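Local coordinates for signal recognition particle 54 kDa protein (Aeropyrum pernix, PDB 7EPK), which belongs to the SRP54 family of signal recognition particle proteins, joining a helical bundle, a P-loop nucleotide-binding domain and a signal peptide binding domain in one chain, at residues Leu100-Val104 against Phe232-Ile238; Asp133-Pro137 against Ala186-Gly190. All coordinates share one frame; numbering follows the deposited sequence.

Contact 1. Residues Leu100-Val104 against Phe232-Ile238; sequences LLVGV and FHKSTPI
F232, in the last turn of helix 225-235, lays its ring against the backbone where strand 97-102 gives way to the following loop. G103 lies over one face of the ring: its CA sits 4.2 Å from the centroid of the F232 ring, 25° off the normal, a CH-pi contact made by the alpha carbon, with G103 N above the same face toward the rim. Glycine suits this place because its backbone, with phi at 140°, would jam a beta carbon against the preceding carbonyl oxygen. V104 comes at the ring edge instead, with CG1 of V104 3.8 Å from CE2 of F232 and near the ring plane.

V102 is the other large contributor, and its branched side chain divides its work. CB of V102 approaches CD1 of F232 obliquely at 4.0 Å. With chi1 at -60°, CG1 of V102 stands anti to the carbonyl carbon and lies 3.8 Å from OG1 of T236, the two side chains sliding past each other in opposite directions, while CG2 of V102 meets CD1 of I238 at 3.8 Å. Valine suits the place because three apolar carbons each meet a different neighbour.

T236, the first residue to leave the helical conformation, folds its hydroxyl back on the helix end. F232 O receives three bonds, from T236 N, from S235 OG and, at 3.3 Å, from T236 OG1. The polar arm of threonine is thereby occupied, and CG2 of T236 faces CD2 of L100 at 4.2 Å. Packing alone joins the segments, with no hydrogen bond between them.

Strand 97-102 is hydrogen-bonded through L100 and V102 to parallel strand 212-218, whose V213 touches V102, T236 and I238. Helix 194-208 covers L100 and T236 through A205. The end of helix 225-235 thus packs on a central strand that runs into the nucleotide loop, as expected of a P-loop NTPase alpha/beta fold.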
ATOM      1  N   LEU A 100      -2.628  24.564   2.010  1.00 38.92           N
ATOM      2  CA  LEU A 100      -1.658  25.490   2.647  1.00 36.14           C
ATOM      3  C   LEU A 100      -0.377  24.737   2.998  1.00 37.42           C
ATOM      4  O   LEU A 100      -0.396  23.927   3.930  1.00 44.53           O
ATOM      5  CB  LEU A 100      -2.287  26.117   3.891  1.00 36.80           C
ATOM      6  CG  LEU A 100      -1.378  27.069   4.678  1.00 36.95           C
ATOM      7  CD1 LEU A 100      -0.936  28.236   3.820  1.00 36.42           C
ATOM      8  CD2 LEU A 100      -2.064  27.567   5.948  1.00 36.47           C
ATOM      9  N   LEU A 101       0.722  25.068   2.334  1.00 40.57           N
ATOM     10  CA  LEU A 101       2.088  24.628   2.733  1.00 41.07           C
ATOM     11  C   LEU A 101       2.544  25.347   4.025  1.00 45.72           C
ATOM     12  O   LEU A 101       2.242  26.531   4.230  1.00 52.23           O
ATOM     13  CB  LEU A 101       3.024  24.895   1.548  1.00 36.63           C
ATOM     14  CG  LEU A 101       3.094  23.776   0.513  1.00 36.89           C
ATOM     15  CD1 LEU A 101       1.772  23.031   0.393  1.00 37.87           C
ATOM     16  CD2 LEU A 101       3.543  24.295  -0.834  1.00 38.20           C
ATOM     17  N   VAL A 102       3.210  24.640   4.923  1.00 49.26           N
ATOM     18  CA  VAL A 102       3.813  25.234   6.148  1.00 54.40           C
ATOM     19  C   VAL A 102       5.121  24.485   6.378  1.00 60.30           C
ATOM     20  O   VAL A 102       5.304  23.432   5.755  1.00 51.49           O
ATOM     21  CB  VAL A 102       2.872  25.199   7.376  1.00 53.91           C
ATOM     22  CG1 VAL A 102       1.582  25.971   7.131  1.00 49.07           C
ATOM     23  CG2 VAL A 102       2.547  23.793   7.851  1.00 52.66           C
ATOM     24  N   GLY A 103       6.017  25.054   7.186  1.00 77.33           N
ATOM     25  CA  GLY A 103       7.418  24.602   7.308  1.00 74.78           C
ATOM     26  C   GLY A 103       8.374  25.775   7.421  1.00 69.10           C
ATOM     27  O   GLY A 103       7.950  26.896   7.144  1.00 57.92           O
ATOM     28  N   VAL A 104       9.614  25.489   7.829  1.00 76.01           N
ATOM     29  CA  VAL A 104      10.735  26.462   7.996  1.00 68.40           C
ATOM     30  C   VAL A 104      11.526  26.554   6.694  1.00 70.84           C
ATOM     31  O   VAL A 104      11.697  25.521   5.990  1.00 61.08           O
ATOM     32  CB  VAL A 104      11.689  26.089   9.148  1.00 64.27           C
ATOM     33  CG1 VAL A 104      10.961  25.988  10.475  1.00 63.62           C
ATOM     34  CG2 VAL A 104      12.466  24.813   8.856  1.00 64.05           C
ATOM     35  N   PHE A 232       4.105  23.690  14.602  1.00 75.97           N
ATOM     36  CA  PHE A 232       3.324  24.010  13.382  1.00 73.27           C
ATOM     37  C   PHE A 232       1.897  23.480  13.530  1.00 69.73           C
ATOM     38  O   PHE A 232       0.954  24.141  13.060  1.00 81.23           O
ATOM     39  CB  PHE A 232       4.051  23.512  12.136  1.00 69.32           C
ATOM     40  CG  PHE A 232       5.037  24.518  11.606  1.00 68.79           C
ATOM     41  CD1 PHE A 232       4.594  25.666  10.965  1.00 68.00           C
ATOM     42  CD2 PHE A 232       6.399  24.336  11.777  1.00 67.30           C
ATOM     43  CE1 PHE A 232       5.501  26.596  10.483  1.00 71.79           C
ATOM     44  CE2 PHE A 232       7.308  25.258  11.282  1.00 66.60           C
ATOM     45  CZ  PHE A 232       6.856  26.386  10.633  1.00 73.43           C
ATOM     46  N   HIS A 233       1.739  22.349  14.204  1.00 66.44           N
ATOM     47  CA  HIS A 233       0.427  21.680  14.406  1.00 73.47           C
ATOM     48  C   HIS A 233      -0.475  22.542  15.299  1.00 70.67           C
ATOM     49  O   HIS A 233      -1.714  22.412  15.190  1.00 70.10           O
ATOM     50  CB  HIS A 233       0.640  20.274  14.976  1.00 76.93           C
ATOM     51  CG  HIS A 233      -0.602  19.459  15.055  1.00 74.14           C
ATOM     52  ND1 HIS A 233      -0.944  18.561  14.068  1.00 66.08           N
ATOM     53  CD2 HIS A 233      -1.576  19.410  15.990  1.00 75.25           C
ATOM     54  CE1 HIS A 233      -2.071  17.969  14.404  1.00 75.47           C
ATOM     55  NE2 HIS A 233      -2.479  18.472  15.578  1.00 76.80           N
ATOM     56  N   LYS A 234       0.123  23.360  16.166  1.00 68.22           N
ATOM     57  CA  LYS A 234      -0.610  24.221  17.123  1.00 70.03           C
ATOM     58  C   LYS A 234      -1.309  25.310  16.314  1.00 66.10           C
ATOM     59  O   LYS A 234      -2.524  25.469  16.485  1.00 78.19           O
ATOM     60  CB  LYS A 234       0.358  24.782  18.171  1.00 80.58           C
ATOM     61  CG  LYS A 234      -0.261  25.292  19.468  1.00 82.85           C
ATOM     62  CD  LYS A 234       0.767  25.814  20.463  1.00 87.66           C
ATOM     63  CE  LYS A 234       0.603  25.252  21.863  1.00 93.27           C
ATOM     64  NZ  LYS A 234       1.901  25.147  22.571  1.00 94.19           N
ATOM     65  N   SER A 235      -0.564  26.005  15.450  1.00 74.46           N
ATOM     66  CA  SER A 235      -1.023  27.204  14.686  1.00 81.27           C
ATOM     67  C   SER A 235      -1.974  26.785  13.556  1.00 74.64           C
ATOM     68  O   SER A 235      -3.030  27.397  13.409  1.00 71.81           O
ATOM     69  CB  SER A 235       0.150  27.984  14.133  1.00 78.37           C
ATOM     70  OG  SER A 235       0.809  27.243  13.115  1.00 83.53           O
ATOM     71  N   THR A 236      -1.577  25.779  12.779  1.00 68.70           N
ATOM     72  CA  THR A 236      -2.341  25.231  11.636  1.00 62.46           C
ATOM     73  C   THR A 236      -2.321  23.710  11.737  1.00 63.81           C
ATOM     74  O   THR A 236      -1.351  23.090  11.277  1.00 60.93           O
ATOM     75  CB  THR A 236      -1.738  25.713  10.313  1.00 57.84           C
ATOM     76  OG1 THR A 236      -0.389  25.252  10.301  1.00 57.22           O
ATOM     77  CG2 THR A 236      -1.789  27.217  10.159  1.00 57.35           C
ATOM     78  N   PRO A 237      -3.342  23.093  12.396  1.00 51.89           N
ATOM     79  CA  PRO A 237      -3.456  21.633  12.466  1.00 49.56           C
ATOM     80  C   PRO A 237      -3.017  20.935  11.172  1.00 51.57           C
ATOM     81  O   PRO A 237      -3.643  21.157  10.156  1.00 53.86           O
ATOM     82  CB  PRO A 237      -4.952  21.435  12.741  1.00 48.46           C
ATOM     83  CG  PRO A 237      -5.284  22.620  13.644  1.00 50.30           C
ATOM     84  CD  PRO A 237      -4.406  23.767  13.161  1.00 47.66           C
ATOM     85  N   ILE A 238      -1.950  20.136  11.250  1.00 48.78           N
ATOM     86  CA  ILE A 238      -1.366  19.414  10.086  1.00 51.56           C
ATOM     87  C   ILE A 238      -2.298  18.281   9.658  1.00 51.44           C
ATOM     88  O   ILE A 238      -2.760  17.531  10.532  1.00 56.97           O
ATOM     89  CB  ILE A 238       0.010  18.823  10.416  1.00 59.70           C
ATOM     90  CG1 ILE A 238       0.994  19.851  10.985  1.00 62.02           C
ATOM     91  CG2 ILE A 238       0.545  18.100   9.185  1.00 56.50           C
ATOM     92  CD1 ILE A 238       1.115  21.105  10.170  1.00 70.63           C
TER

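Contact 2. Residues Asp133-Pro137 against Ala186-Gly190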
ATOM      1  N   ASP A 133       4.665  34.287   0.336  1.00 62.73           N
ATOM      2  CA  ASP A 133       5.972  34.569   0.984  1.00 64.02           C
ATOM      3  C   ASP A 133       6.345  36.018   0.672  1.00 70.82           C
ATOM      4  O   ASP A 133       6.345  36.385  -0.510  1.00 73.83           O
ATOM      5  CB  ASP A 133       7.071  33.616   0.521  1.00 62.79           C
ATOM      6  CG  ASP A 133       8.398  33.755   1.258  1.00 62.92           C
ATOM      7  OD1 ASP A 133       8.481  34.616   2.184  1.00 47.62           O
ATOM      8  OD2 ASP A 133       9.349  32.976   0.904  1.00 60.72           O
ATOM      9  N   THR A 134       6.627  36.789   1.722  1.00 74.92           N
ATOM     10  CA  THR A 134       6.775  38.267   1.722  1.00 70.74           C
ATOM     11  C   THR A 134       8.208  38.642   2.133  1.00 69.38           C
ATOM     12  O   THR A 134       8.652  39.720   1.710  1.00 78.09           O
ATOM     13  CB  THR A 134       5.650  38.835   2.603  1.00 72.49           C
ATOM     14  OG1 THR A 134       4.679  39.376   1.705  1.00 75.80           O
ATOM     15  CG2 THR A 134       6.083  39.861   3.631  1.00 73.41           C
ATOM     16  N   HIS A 135       8.899  37.754   2.867  1.00 65.70           N
ATOM     17  CA  HIS A 135      10.112  38.011   3.684  1.00 67.79           C
ATOM     18  C   HIS A 135      11.372  37.560   2.947  1.00 63.66           C
ATOM     19  O   HIS A 135      12.398  38.244   3.056  1.00 65.30           O
ATOM     20  CB  HIS A 135      10.029  37.279   5.029  1.00 70.56           C
ATOM     21  CG  HIS A 135       8.780  37.536   5.791  1.00 74.94           C
ATOM     22  ND1 HIS A 135       8.359  38.810   6.108  1.00 87.65           N
ATOM     23  CD2 HIS A 135       7.863  36.688   6.308  1.00 89.59           C
ATOM     24  CE1 HIS A 135       7.226  38.740   6.785  1.00 95.70           C
ATOM     25  NE2 HIS A 135       6.897  37.444   6.919  1.00 92.66           N
ATOM     26  N   ARG A 136      11.320  36.394   2.311  1.00 65.56           N
ATOM     27  CA  ARG A 136      12.419  35.884   1.453  1.00 64.62           C
ATOM     28  C   ARG A 136      12.374  36.686   0.162  1.00 63.19           C
ATOM     29  O   ARG A 136      11.318  36.819  -0.444  1.00 71.45           O
ATOM     30  CB  ARG A 136      12.254  34.384   1.180  1.00 62.13           C
ATOM     31  CG  ARG A 136      13.445  33.737   0.495  1.00 62.05           C
ATOM     32  CD  ARG A 136      13.114  32.328   0.088  1.00 64.80           C
ATOM     33  NE  ARG A 136      14.125  31.691  -0.748  1.00 72.78           N
ATOM     34  CZ  ARG A 136      14.358  31.961  -2.037  1.00 74.93           C
ATOM     35  NH1 ARG A 136      13.686  32.913  -2.668  1.00 80.67           N
ATOM     36  NH2 ARG A 136      15.271  31.272  -2.697  1.00 69.47           N
ATOM     37  N   PRO A 137      13.498  37.263  -0.297  1.00 65.99           N
ATOM     38  CA  PRO A 137      13.507  37.960  -1.580  1.00 63.44           C
ATOM     39  C   PRO A 137      13.461  36.930  -2.712  1.00 59.04           C
ATOM     40  O   PRO A 137      13.978  35.852  -2.548  1.00 66.00           O
ATOM     41  CB  PRO A 137      14.823  38.743  -1.526  1.00 73.34           C
ATOM     42  CG  PRO A 137      15.733  37.874  -0.665  1.00 71.87           C
ATOM     43  CD  PRO A 137      14.817  37.230   0.357  1.00 68.64           C
ATOM     44  N   ALA A 186       6.068  31.745   3.608  1.00 63.06           N
ATOM     45  CA  ALA A 186       7.390  32.005   4.220  1.00 60.19           C
ATOM     46  C   ALA A 186       7.773  30.853   5.174  1.00 62.90           C
ATOM     47  O   ALA A 186       6.868  30.201   5.757  1.00 57.63           O
ATOM     48  CB  ALA A 186       7.353  33.344   4.922  1.00 54.37           C
ATOM     49  N   GLY A 187       9.080  30.629   5.353  1.00 70.17           N
ATOM     50  CA  GLY A 187       9.647  29.735   6.384  1.00 74.87           C
ATOM     51  C   GLY A 187      10.507  30.467   7.408  1.00 72.10           C
ATOM     52  O   GLY A 187      11.253  29.775   8.152  1.00 69.62           O
ATOM     53  N   ARG A 188      10.430  31.804   7.435  1.00 69.69           N
ATOM     54  CA  ARG A 188      11.170  32.696   8.368  1.00 74.85           C
ATOM     55  C   ARG A 188      10.482  34.061   8.347  1.00 75.78           C
ATOM     56  O   ARG A 188      10.133  34.501   7.244  1.00 70.99           O
ATOM     57  CB  ARG A 188      12.649  32.830   7.978  1.00 80.83           C
ATOM     58  CG  ARG A 188      13.571  33.154   9.146  1.00 87.51           C
ATOM     59  CD  ARG A 188      15.013  33.389   8.737  1.00102.08           C
ATOM     60  NE  ARG A 188      15.601  32.292   7.966  1.00119.97           N
ATOM     61  CZ  ARG A 188      16.817  32.309   7.407  1.00121.31           C
ATOM     62  NH1 ARG A 188      17.252  31.264   6.719  1.00115.02           N
ATOM     63  NH2 ARG A 188      17.598  33.371   7.529  1.00121.70           N
ATOM     64  N   HIS A 189      10.272  34.672   9.519  1.00 84.65           N
ATOM     65  CA  HIS A 189       9.653  36.012   9.688  1.00 87.07           C
ATOM     66  C   HIS A 189      10.739  37.050  10.007  1.00101.56           C
ATOM     67  O   HIS A 189      10.863  37.435  11.196  1.00113.62           O
ATOM     68  CB  HIS A 189       8.558  35.958  10.757  1.00 82.41           C
ATOM     69  CG  HIS A 189       7.652  37.139  10.696  1.00 85.88           C
ATOM     70  ND1 HIS A 189       6.473  37.121   9.983  1.00 91.37           N
ATOM     71  CD2 HIS A 189       7.758  38.381  11.215  1.00 85.59           C
ATOM     72  CE1 HIS A 189       5.881  38.292  10.089  1.00 88.15           C
ATOM     73  NE2 HIS A 189       6.642  39.081  10.837  1.00 84.53           N
ATOM     74  N   GLY A 190      11.487  37.484   8.982  1.00102.96           N
ATOM     75  CA  GLY A 190      12.575  38.482   9.079  1.00106.10           C
ATOM     76  C   GLY A 190      13.883  37.869   9.560  1.00115.00           C
ATOM     77  O   GLY A 190      14.450  37.019   8.834  1.00115.46           O
TER
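A186 sets its small methyl between the carboxylate of D133 and the ring of H135. CB of A186 is 3.2 Å from OD1 of D133 and 3.7 Å from CD2 of H135, near the plane of the imidazole; alanine suits a buried place flanked by both groups. The carboxylate is positioned by its own loop: with CG anti to the backbone N (chi1 -174°), OD1 of D133 accepts from H135 N at 3.2 Å, closing an Asx turn, and more weakly from R136 N.

Farther out the packing relies on aromatic surfaces. H135 points its edge at the face of H189, the ring centroids of H135 and H189 being 4.3 Å apart and the planes at 62°, while CA of H189 lies over a face of the H135 ring. Beyond them the contact loosens: R188 and G190 are exposed and bury little, and G190 has a positive phi that glycine tolerates readily.

NE2 of H135 is hydrogen-bonded to OE2 of E200 in helix 194-208, a bond that would help set the turn of the imidazole. The bond from H135 N probably helps hold the D133 carboxylate in its orientation, about 4 Å from the magnesium ion.

In the fold
Both contacts belong to the nucleotide-binding domain, contact 2 nested within the chain loop that contact 1 closes, their centres 15 Å apart. They meet where CB of V104 packs 3.8 Å from O of G187. K109 also joins them: its NZ is hydrogen-bonded to G103 O from contact 1 and to A186 O from contact 2. G103 and K109 probably belong to the P-loop (Walker A), as expected in this family, and V104 touches GDP directly. Contact 2 is nearer the metal, the D133 side chain coming within about 4 Å of the magnesium ion and about 6 Å of GDP by nearest atoms. Contact 1 thus backs the start of the nucleotide loop, while contact 2 flanks the magnesium side.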